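Local atomic coordinates of aminotransferase (Streptomyces pactum, PDB entry 4ZM4), a protein that belongs to the class-III aminotransferases of the pyridoxal-phosphate-dependent superfamily and binds pyridoxal-5'-phosphate in a two-subunit assembly. Residues T145-Y150 and T190-W195; E336-T341 and L423-T428; G342-D347 and V431-A436. The protein carries 1 engineered substitution. All coordinates share one frame; numbering follows the deposited sequence.

Contact 1 (T145-Y150 and T190-W195). With P3B ((3E,4R,5R)-4,5-dihydroxy-3-{[(Z)-{3-hydroxy-2-methyl-5-[(phosphonooxy)methyl]pyridin-4(1H)-ylidene}methyl]imino}cyclohex-1-ene-1-carboxylic acid), chain H.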
# COMPACT_ATOMS: atom_id res chain seq x y z
N THR B 145 10.02 -8.19 -18.50
CA THR B 145 9.28 -9.07 -17.60
C THR B 145 9.20 -10.48 -18.20
O THR B 145 9.54 -10.68 -19.37
CB THR B 145 7.85 -8.57 -17.39
OG1 THR B 145 7.17 -8.54 -18.64
CG2 THR B 145 7.83 -7.20 -16.82
N PHE B 146 8.75 -11.43 -17.41
CA PHE B 146 8.48 -12.77 -17.94
C PHE B 146 7.01 -13.12 -17.81
O PHE B 146 6.36 -12.76 -16.83
CB PHE B 146 9.37 -13.83 -17.24
CG PHE B 146 10.84 -13.63 -17.48
CD1 PHE B 146 11.46 -14.23 -18.57
CD2 PHE B 146 11.61 -12.87 -16.61
CE1 PHE B 146 12.82 -14.09 -18.77
CE2 PHE B 146 12.98 -12.69 -16.84
CZ PHE B 146 13.59 -13.32 -17.92
N GLU B 147 6.51 -13.91 -18.74
CA GLU B 147 5.12 -14.28 -18.78
C GLU B 147 4.71 -15.11 -17.58
O GLU B 147 5.31 -16.15 -17.27
CB GLU B 147 4.79 -15.05 -20.05
CG GLU B 147 3.28 -15.19 -20.24
CD GLU B 147 2.92 -15.91 -21.51
OE1 GLU B 147 3.62 -16.89 -21.84
OE2 GLU B 147 1.93 -15.51 -22.14
N GLY B 148 3.63 -14.65 -16.93
CA GLY B 148 3.10 -15.28 -15.72
C GLY B 148 3.68 -14.70 -14.43
O GLY B 148 3.15 -14.94 -13.37
N HIS B 149 4.77 -13.95 -14.55
CA HIS B 149 5.42 -13.35 -13.40
C HIS B 149 4.65 -12.09 -13.01
O HIS B 149 4.37 -11.26 -13.84
CB HIS B 149 6.88 -13.00 -13.68
CG HIS B 149 7.76 -14.21 -13.86
ND1 HIS B 149 8.92 -14.40 -13.15
CD2 HIS B 149 7.63 -15.30 -14.65
CE1 HIS B 149 9.47 -15.56 -13.50
NE2 HIS B 149 8.71 -16.12 -14.41
N TYR B 150 4.27 -11.99 -11.75
CA TYR B 150 3.42 -10.93 -11.33
C TYR B 150 4.24 -9.99 -10.41
O TYR B 150 4.84 -10.45 -9.41
CB TYR B 150 2.16 -11.52 -10.66
CG TYR B 150 1.19 -10.47 -10.13
CD1 TYR B 150 0.45 -9.68 -11.00
CD2 TYR B 150 0.98 -10.31 -8.76
CE1 TYR B 150 -0.44 -8.74 -10.52
CE2 TYR B 150 0.11 -9.35 -8.27
CZ TYR B 150 -0.59 -8.58 -9.15
OH TYR B 150 -1.45 -7.64 -8.63
N THR B 190 7.56 -1.67 -21.65
CA THR B 190 7.59 -2.92 -20.97
C THR B 190 7.45 -4.05 -21.99
O THR B 190 6.58 -4.03 -22.83
CB THR B 190 6.47 -3.05 -19.96
OG1 THR B 190 6.48 -1.93 -19.06
CG2 THR B 190 6.60 -4.35 -19.15
N VAL B 191 8.31 -5.06 -21.85
CA VAL B 191 8.48 -6.11 -22.83
C VAL B 191 8.41 -7.45 -22.06
O VAL B 191 8.62 -7.49 -20.83
CB VAL B 191 9.81 -5.79 -23.59
CG1 VAL B 191 10.80 -6.92 -23.60
CG2 VAL B 191 9.51 -5.27 -25.01
N GLN B 192 8.13 -8.54 -22.76
CA GLN B 192 7.95 -9.81 -22.09
C GLN B 192 8.57 -10.94 -22.89
O GLN B 192 8.53 -10.92 -24.13
CB GLN B 192 6.47 -10.07 -21.86
CG GLN B 192 6.18 -11.03 -20.75
CD GLN B 192 4.70 -11.23 -20.43
OE1 GLN B 192 4.30 -11.03 -19.30
NE2 GLN B 192 3.89 -11.59 -21.42
N LEU B 193 9.13 -11.92 -22.17
CA LEU B 193 9.58 -13.19 -22.70
C LEU B 193 8.97 -14.34 -21.90
O LEU B 193 8.47 -14.15 -20.82
CB LEU B 193 11.10 -13.34 -22.52
CG LEU B 193 12.04 -12.25 -22.96
CD1 LEU B 193 13.42 -12.59 -22.47
CD2 LEU B 193 12.00 -12.13 -24.48
N GLY B 194 9.12 -15.56 -22.41
CA GLY B 194 8.76 -16.76 -21.68
C GLY B 194 9.82 -17.09 -20.63
O GLY B 194 11.02 -16.92 -20.86
N TRP B 195 9.34 -17.57 -19.49
CA TRP B 195 10.17 -18.01 -18.38
C TRP B 195 11.04 -19.18 -18.84
O TRP B 195 10.58 -19.98 -19.63
CB TRP B 195 9.25 -18.46 -17.26
CG TRP B 195 9.88 -18.87 -15.93
CD1 TRP B 195 9.49 -19.91 -15.15
CD2 TRP B 195 10.94 -18.22 -15.20
NE1 TRP B 195 10.22 -19.95 -14.01
CE2 TRP B 195 11.12 -18.93 -14.01
CE3 TRP B 195 11.75 -17.12 -15.46
CZ2 TRP B 195 12.05 -18.59 -13.07
CZ3 TRP B 195 12.70 -16.78 -14.52
CH2 TRP B 195 12.86 -17.53 -13.35
OAH P3B H . 0.55 -5.41 -4.06
PBA P3B H . 0.86 -6.66 -3.13
OAI P3B H . -0.38 -7.50 -3.25
OAC P3B H . 1.11 -6.29 -1.68
OAQ P3B H . 2.15 -7.36 -3.93
CAM P3B H . 2.23 -7.43 -5.39
CAV P3B H . 3.02 -8.52 -5.69
CAL P3B H . 4.33 -8.25 -6.07
NAP P3B H . 5.16 -9.33 -6.33
CAU P3B H . 4.72 -10.63 -6.20
CAA P3B H . 5.54 -11.69 -6.49
CAW P3B H . 3.46 -10.87 -5.87
OAE P3B H . 3.09 -12.17 -5.76
CAX P3B H . 2.56 -9.86 -5.56
CAJ P3B H . 1.20 -10.16 -5.21
NAO P3B H . 0.69 -11.44 -5.32
CAT P3B H . -0.63 -11.72 -5.10
CAK P3B H . -1.67 -10.77 -4.92
CAS P3B H . -3.02 -11.09 -4.79
CAR P3B H . -4.00 -10.11 -4.56
OAD P3B H . -5.19 -10.40 -4.33
OAB P3B H . -3.78 -8.93 -4.64
CAN P3B H . -3.41 -12.35 -4.58
CAY P3B H . -2.37 -13.48 -4.61
OAF P3B H . -3.06 -14.52 -5.32
CAZ P3B H . -0.96 -13.12 -5.23
OAG P3B H . 0.17 -14.00 -4.89
O HOH W 1 1.33 -13.04 -22.81
O HOH W 2 2.38 -11.96 -17.89

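Contact 2 (E336-T341 and L423-T428)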
# COMPACT_ATOMS: atom_id res chain seq x y z
N GLU B 336 15.21 -25.94 7.65
CA GLU B 336 15.32 -27.40 7.59
C GLU B 336 14.01 -28.10 8.02
O GLU B 336 13.60 -29.08 7.39
CB GLU B 336 16.47 -27.90 8.46
CG GLU B 336 17.79 -27.96 7.72
CD GLU B 336 19.02 -27.98 8.63
OE1 GLU B 336 18.99 -28.57 9.74
OE2 GLU B 336 20.04 -27.38 8.23
N ARG B 337 13.38 -27.60 9.07
CA ARG B 337 12.10 -28.14 9.51
C ARG B 337 10.98 -27.83 8.51
O ARG B 337 10.12 -28.67 8.27
CB ARG B 337 11.72 -27.59 10.88
CG ARG B 337 12.27 -28.40 12.04
CD ARG B 337 12.52 -27.62 13.33
NE ARG B 337 11.71 -26.42 13.53
CZ ARG B 337 12.16 -25.27 14.05
NH1 ARG B 337 13.43 -25.12 14.39
NH2 ARG B 337 11.33 -24.25 14.19
N LEU B 338 10.97 -26.62 7.95
CA LEU B 338 9.99 -26.26 6.91
C LEU B 338 10.13 -27.19 5.74
O LEU B 338 9.14 -27.57 5.14
CB LEU B 338 10.15 -24.79 6.46
CG LEU B 338 9.79 -23.74 7.53
CD1 LEU B 338 10.28 -22.36 7.13
CD2 LEU B 338 8.30 -23.69 7.81
N GLU B 339 11.36 -27.54 5.39
CA GLU B 339 11.63 -28.45 4.29
C GLU B 339 11.02 -29.83 4.56
O GLU B 339 10.39 -30.42 3.65
CB GLU B 339 13.14 -28.52 3.99
CG GLU B 339 13.58 -29.62 3.02
CD GLU B 339 12.91 -29.58 1.66
OE1 GLU B 339 12.57 -28.47 1.18
OE2 GLU B 339 12.76 -30.65 1.05
N ASP B 340 11.16 -30.33 5.79
CA ASP B 340 10.53 -31.61 6.18
C ASP B 340 9.00 -31.54 6.09
O ASP B 340 8.35 -32.48 5.63
CB ASP B 340 10.89 -32.03 7.62
CG ASP B 340 12.39 -32.26 7.82
OD1 ASP B 340 13.13 -32.45 6.83
OD2 ASP B 340 12.84 -32.23 8.99
N THR B 341 8.44 -30.42 6.56
CA THR B 341 7.01 -30.17 6.44
C THR B 341 6.53 -30.28 4.98
O THR B 341 5.56 -30.96 4.68
CB THR B 341 6.63 -28.80 7.02
OG1 THR B 341 6.93 -28.78 8.41
CG2 THR B 341 5.13 -28.53 6.84
N LEU B 423 2.56 -23.46 2.89
CA LEU B 423 2.60 -24.20 4.18
C LEU B 423 3.34 -23.40 5.27
O LEU B 423 4.06 -22.44 4.99
CB LEU B 423 3.21 -25.59 4.01
CG LEU B 423 2.68 -26.43 2.84
CD1 LEU B 423 3.33 -27.79 2.84
CD2 LEU B 423 1.16 -26.58 2.87
N SER B 424 3.13 -23.81 6.51
CA SER B 424 3.60 -23.09 7.69
C SER B 424 3.99 -24.09 8.75
O SER B 424 3.74 -25.28 8.60
CB SER B 424 2.50 -22.20 8.24
OG SER B 424 1.59 -22.95 9.02
N THR B 425 4.61 -23.62 9.82
CA THR B 425 5.04 -24.53 10.89
C THR B 425 3.84 -25.06 11.62
O THR B 425 3.95 -26.05 12.36
CB THR B 425 5.97 -23.83 11.89
OG1 THR B 425 5.32 -22.68 12.42
CG2 THR B 425 7.26 -23.38 11.20
N ALA B 426 2.68 -24.44 11.42
CA ALA B 426 1.43 -24.95 12.01
C ALA B 426 0.84 -26.12 11.25
O ALA B 426 -0.08 -26.79 11.74
CB ALA B 426 0.39 -23.85 12.12
N HIS B 427 1.36 -26.39 10.05
CA HIS B 427 0.96 -27.58 9.30
C HIS B 427 1.82 -28.78 9.76
O HIS B 427 2.75 -29.18 9.09
CB HIS B 427 1.10 -27.36 7.81
CG HIS B 427 0.10 -26.39 7.26
ND1 HIS B 427 0.31 -25.03 7.24
CD2 HIS B 427 -1.11 -26.59 6.70
CE1 HIS B 427 -0.73 -24.43 6.69
NE2 HIS B 427 -1.61 -25.35 6.37
N THR B 428 1.48 -29.30 10.94
CA THR B 428 2.19 -30.42 11.59
C THR B 428 1.87 -31.70 10.84
O THR B 428 1.06 -31.70 9.93
CB THR B 428 1.71 -30.60 13.04
OG1 THR B 428 0.33 -30.93 13.02
CG2 THR B 428 1.90 -29.33 13.86

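Contact 3 (G342-D347 and V431-A436)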
# COMPACT_ATOMS: atom_id res chain seq x y z
N GLY B 342 7.24 -29.61 4.09
CA GLY B 342 6.90 -29.61 2.67
C GLY B 342 7.06 -30.97 2.03
O GLY B 342 6.22 -31.40 1.23
N GLN B 343 8.12 -31.67 2.40
CA GLN B 343 8.37 -32.98 1.86
C GLN B 343 7.24 -33.90 2.27
O GLN B 343 6.73 -34.68 1.46
CB GLN B 343 9.72 -33.54 2.36
CG GLN B 343 10.13 -34.86 1.69
CD GLN B 343 10.56 -34.67 0.26
OE1 GLN B 343 9.86 -35.07 -0.67
NE2 GLN B 343 11.72 -34.07 0.06
N TYR B 344 6.87 -33.84 3.55
CA TYR B 344 5.81 -34.71 4.03
C TYR B 344 4.49 -34.40 3.33
O TYR B 344 3.72 -35.33 3.05
CB TYR B 344 5.67 -34.62 5.56
CG TYR B 344 4.77 -35.71 6.14
CD1 TYR B 344 5.10 -37.06 6.00
CD2 TYR B 344 3.61 -35.38 6.82
CE1 TYR B 344 4.29 -38.05 6.52
CE2 TYR B 344 2.81 -36.36 7.36
CZ TYR B 344 3.16 -37.70 7.21
OH TYR B 344 2.36 -38.68 7.76
N MET B 345 4.20 -33.13 3.07
CA MET B 345 2.95 -32.79 2.38
C MET B 345 3.05 -33.32 0.97
O MET B 345 2.12 -33.95 0.48
CB MET B 345 2.67 -31.28 2.37
CG MET B 345 1.39 -30.90 1.61
SD MET B 345 -0.16 -31.38 2.46
CE MET B 345 -0.30 -29.98 3.58
N GLU B 346 4.18 -33.06 0.31
CA GLU B 346 4.39 -33.55 -1.04
C GLU B 346 4.20 -35.07 -1.12
O GLU B 346 3.42 -35.54 -1.94
CB GLU B 346 5.77 -33.17 -1.57
CG GLU B 346 6.05 -33.74 -2.96
CD GLU B 346 7.38 -33.32 -3.54
OE1 GLU B 346 8.18 -32.60 -2.87
OE2 GLU B 346 7.62 -33.68 -4.71
N ASP B 347 4.88 -35.84 -0.25
CA ASP B 347 4.79 -37.31 -0.30
C ASP B 347 3.35 -37.79 -0.07
O ASP B 347 2.84 -38.65 -0.80
CB ASP B 347 5.74 -37.98 0.71
CG ASP B 347 7.23 -37.69 0.44
OD1 ASP B 347 7.61 -37.34 -0.71
OD2 ASP B 347 8.03 -37.81 1.39
N VAL B 431 -1.94 -32.56 11.07
CA VAL B 431 -2.71 -31.69 10.16
C VAL B 431 -2.65 -32.22 8.72
O VAL B 431 -3.68 -32.40 8.08
CB VAL B 431 -2.21 -30.23 10.20
CG1 VAL B 431 -2.80 -29.45 9.04
CG2 VAL B 431 -2.57 -29.57 11.51
N ILE B 432 -1.45 -32.53 8.27
CA ILE B 432 -1.23 -33.05 6.94
C ILE B 432 -1.90 -34.41 6.76
O ILE B 432 -2.41 -34.71 5.68
CB ILE B 432 0.29 -33.13 6.65
CG1 ILE B 432 0.87 -31.70 6.58
CG2 ILE B 432 0.58 -33.89 5.37
CD1 ILE B 432 2.36 -31.59 6.74
N ASP B 433 -1.88 -35.26 7.79
CA ASP B 433 -2.64 -36.52 7.75
C ASP B 433 -4.15 -36.25 7.60
O ASP B 433 -4.79 -36.90 6.80
CB ASP B 433 -2.34 -37.42 8.98
CG ASP B 433 -0.92 -38.05 8.93
OD1 ASP B 433 -0.26 -38.05 7.86
OD2 ASP B 433 -0.48 -38.58 9.96
N LYS B 434 -4.70 -35.28 8.33
CA LYS B 434 -6.10 -34.88 8.10
C LYS B 434 -6.31 -34.37 6.68
O LYS B 434 -7.34 -34.62 6.08
CB LYS B 434 -6.55 -33.80 9.08
CG LYS B 434 -6.72 -34.29 10.50
CD LYS B 434 -7.48 -33.27 11.34
CE LYS B 434 -7.49 -33.67 12.82
NZ LYS B 434 -8.35 -32.76 13.63
N VAL B 435 -5.35 -33.61 6.16
CA VAL B 435 -5.50 -33.09 4.81
C VAL B 435 -5.61 -34.24 3.81
O VAL B 435 -6.46 -34.23 2.92
CB VAL B 435 -4.34 -32.14 4.44
CG1 VAL B 435 -4.31 -31.87 2.95
CG2 VAL B 435 -4.47 -30.84 5.25
N ALA B 436 -4.75 -35.24 4.00
CA ALA B 436 -4.76 -36.45 3.17
C ALA B 436 -6.15 -37.09 3.10
O ALA B 436 -6.67 -37.33 2.02
CB ALA B 436 -3.75 -37.45 3.72

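Contact 1 (T145-Y150 and T190-W195)
At one margin of the seven-stranded sheet, Thr-145 and Phe-146 pair in parallel with Gln-192 and Leu-193 of the outermost strand. Thr-145 N donates to Val-191 O at 2.8 Å, Leu-193 N returns a bond to Thr-145 O, and Glu-147 N carries the ladder on to Leu-193 O. Thr-145 also uses its hydroxyl: chi1 of 61° sets OG1 between the backbone N and the carbonyl carbon, from where it gives a second bond to Val-191 O at 2.8 Å. The two donors reach that oxygen from opposite faces of its carbonyl plane, a double grip open to threonine because its hydroxyl sits so close to the main chain.

On the same face as Thr-145, Gln-192 stretches out until its amide lies beside Glu-147 CA. One water, accepting from Gly-148 N, donates to Gln-192 OE1 at 2.6 Å; Arg-159 and Pro-172 O hold the amide from outside, while Arg-388 pairs with Glu-147. As in other fold-type I proteins, loops leaving the parallel strands build the ligand pocket. Here a type II turn from Phe-146 to His-149 redirects the chain, and Gly-148 suits its positive phi of 91°, where a CB would collide with the preceding carbonyl oxygen.

Over the other face lies an aromatic cluster. Trp-195 turns its edge to the Phe-146 face, its CE3 standing 4.1 Å from Phe-146 CG with the planes at 70°, and in turn receives the edge of His-149, NE2 lying 3.2 Å from Trp-195 CD2. Because His-149 ND1 is bonded to Glu-218 N, an N-H on NE2 probably points at the indole face. Next along, Tyr-150 brings its ring edge to the ligand P3B, with CE2 3.3 Å from CAJ.

Contact 2 (E336-T341 and L423-T428)
Two side chains of helix 334-355, Leu-338 and Thr-341, lean on the loop 423-428, and the touching is almost wholly done by methyl groups. Leu-338 sends CD2 to the methyl of Thr-425, 3.6 Å from its CG2, the two side chains meeting at a slant. Thr-341, about one helical turn further on, points at the loop and touches it with CG2. This methyl lies 3.3 Å from His-427 O and 3.9 Å from Ser-424 O, so it rests on backbone carbonyls of the turn, while Leu-423 CD1 approaches more loosely, 4.4 Å from the same methyl.

Between helix and loop the contact is apolar; the polar groups are satisfied within their own segment or by residues outside both. With chi1 at -62°, Thr-341 keeps OG1 beside its own backbone N and leaves CG2 to face the loop. The hydroxyl then donates back to Arg-337 O at 3.2 Å, from above the carbonyl plane, and that oxygen also takes the helical bond from Thr-341 N. Threonine suits a buried interface here, since its polar arm is satisfied by its own helix and its methyl does the packing.

The loop braces itself in a similar way. A type I turn runs from Ser-424 to His-427, closed by His-427 N donating to Ser-424 O at 3.0 Å. Ser-424 OG accepts from Ala-426 N, an ST turn, and shares a further bond of 3.0 Å with His-427 ND1, while His-427 NE2 is bonded to Asp-62 O. The imidazole is thus held at both nitrogens, and an inverse gamma turn centred on His-427 leads to Thr-428, the N-cap of the next helix.

The loop joins strand 421-422, in the three-stranded antiparallel sheet, to helix 429-444, passing along the flank of helix 334-355, where Leu-423 also packs on Met-345.

Contact 3 (G342-D347 and V431-A436)
Around Met-345 and Ile-432, whose CA atoms are 6.2 Å apart, the segments 342-347 and 431-436 run in the same direction as nearly parallel helices, their axes inclined by -18° and 10.1 Å apart at closest approach.

Ile-432 is the central side chain of the interface, and both its branches meet both neighbours. CG2 rests against the ring of Tyr-344, 3.7 Å from CD2, and also lies near the Met-345 sulfur. On the other branch CG1 is 3.7 Å from Met-345 CE, while the terminal CD1 turns to the edge of the tyrosine ring, near its plane. A beta-branched residue suits the place because its two arms spread over both neighbours. Met-345 leaves its helix with CG anti to the backbone N, then bends at its next two torsions, which folds the thioether across the gap toward Ile-432. Its sulfur also comes within 4.2 Å of Val-435 CG1, about one turn further along the second helix. The flexible, unbranched chain of methionine can lie against both of these stiffer, branched residues.

Toward solvent, where Tyr-344 is partly exposed and Asp-433 exposed, the packing gives way to a polar link. Tyr-344 OH donates to Asp-433 OD1 at 2.7 Å, arriving on the syn lone pair, the side of the other carboxylate oxygen, with ring and carboxylate planes 62° apart. Tyrosine does double duty here: the ring flank packs against Ile-432 while the hydroxyl reaches past it to the acid.

Ile-432 also touches Thr-341 and Thr-348, which with Tyr-344 and Met-345 surround it in the i, i+3, i+4, i+7 pattern of a knobs-into-holes socket. Met-345 meets Met-369 of strand 368-373 and Val-435 meets Ile-61 of strand 59-62, so the pair is a helical layer laid on strands, as in the alpha/beta small domain of fold-type I aminotransferases.

Overall arrangement
Contact 1 closes before the other two open along the chain and belongs to the seven-stranded sheet, beside the ligand pocket. Contacts 2 and 3 lie far from it, their centres 31 and 32 Å from its own, with nearest atoms about 17 Å away in each case. These two are neighbours, 10 Å between centres, and their segments alternate in sequence: helix 334-355 supplies 336-341 and then 342-347, while the chain's C-terminal part supplies 423-428 and then 431-436. They touch directly, Ile-432 CD1 lying 3.4 Å from His-427 O. The C-terminal loop and helix 429-444 are thus fastened to one helix over successive turns, away from the pocket that contact 1 borders.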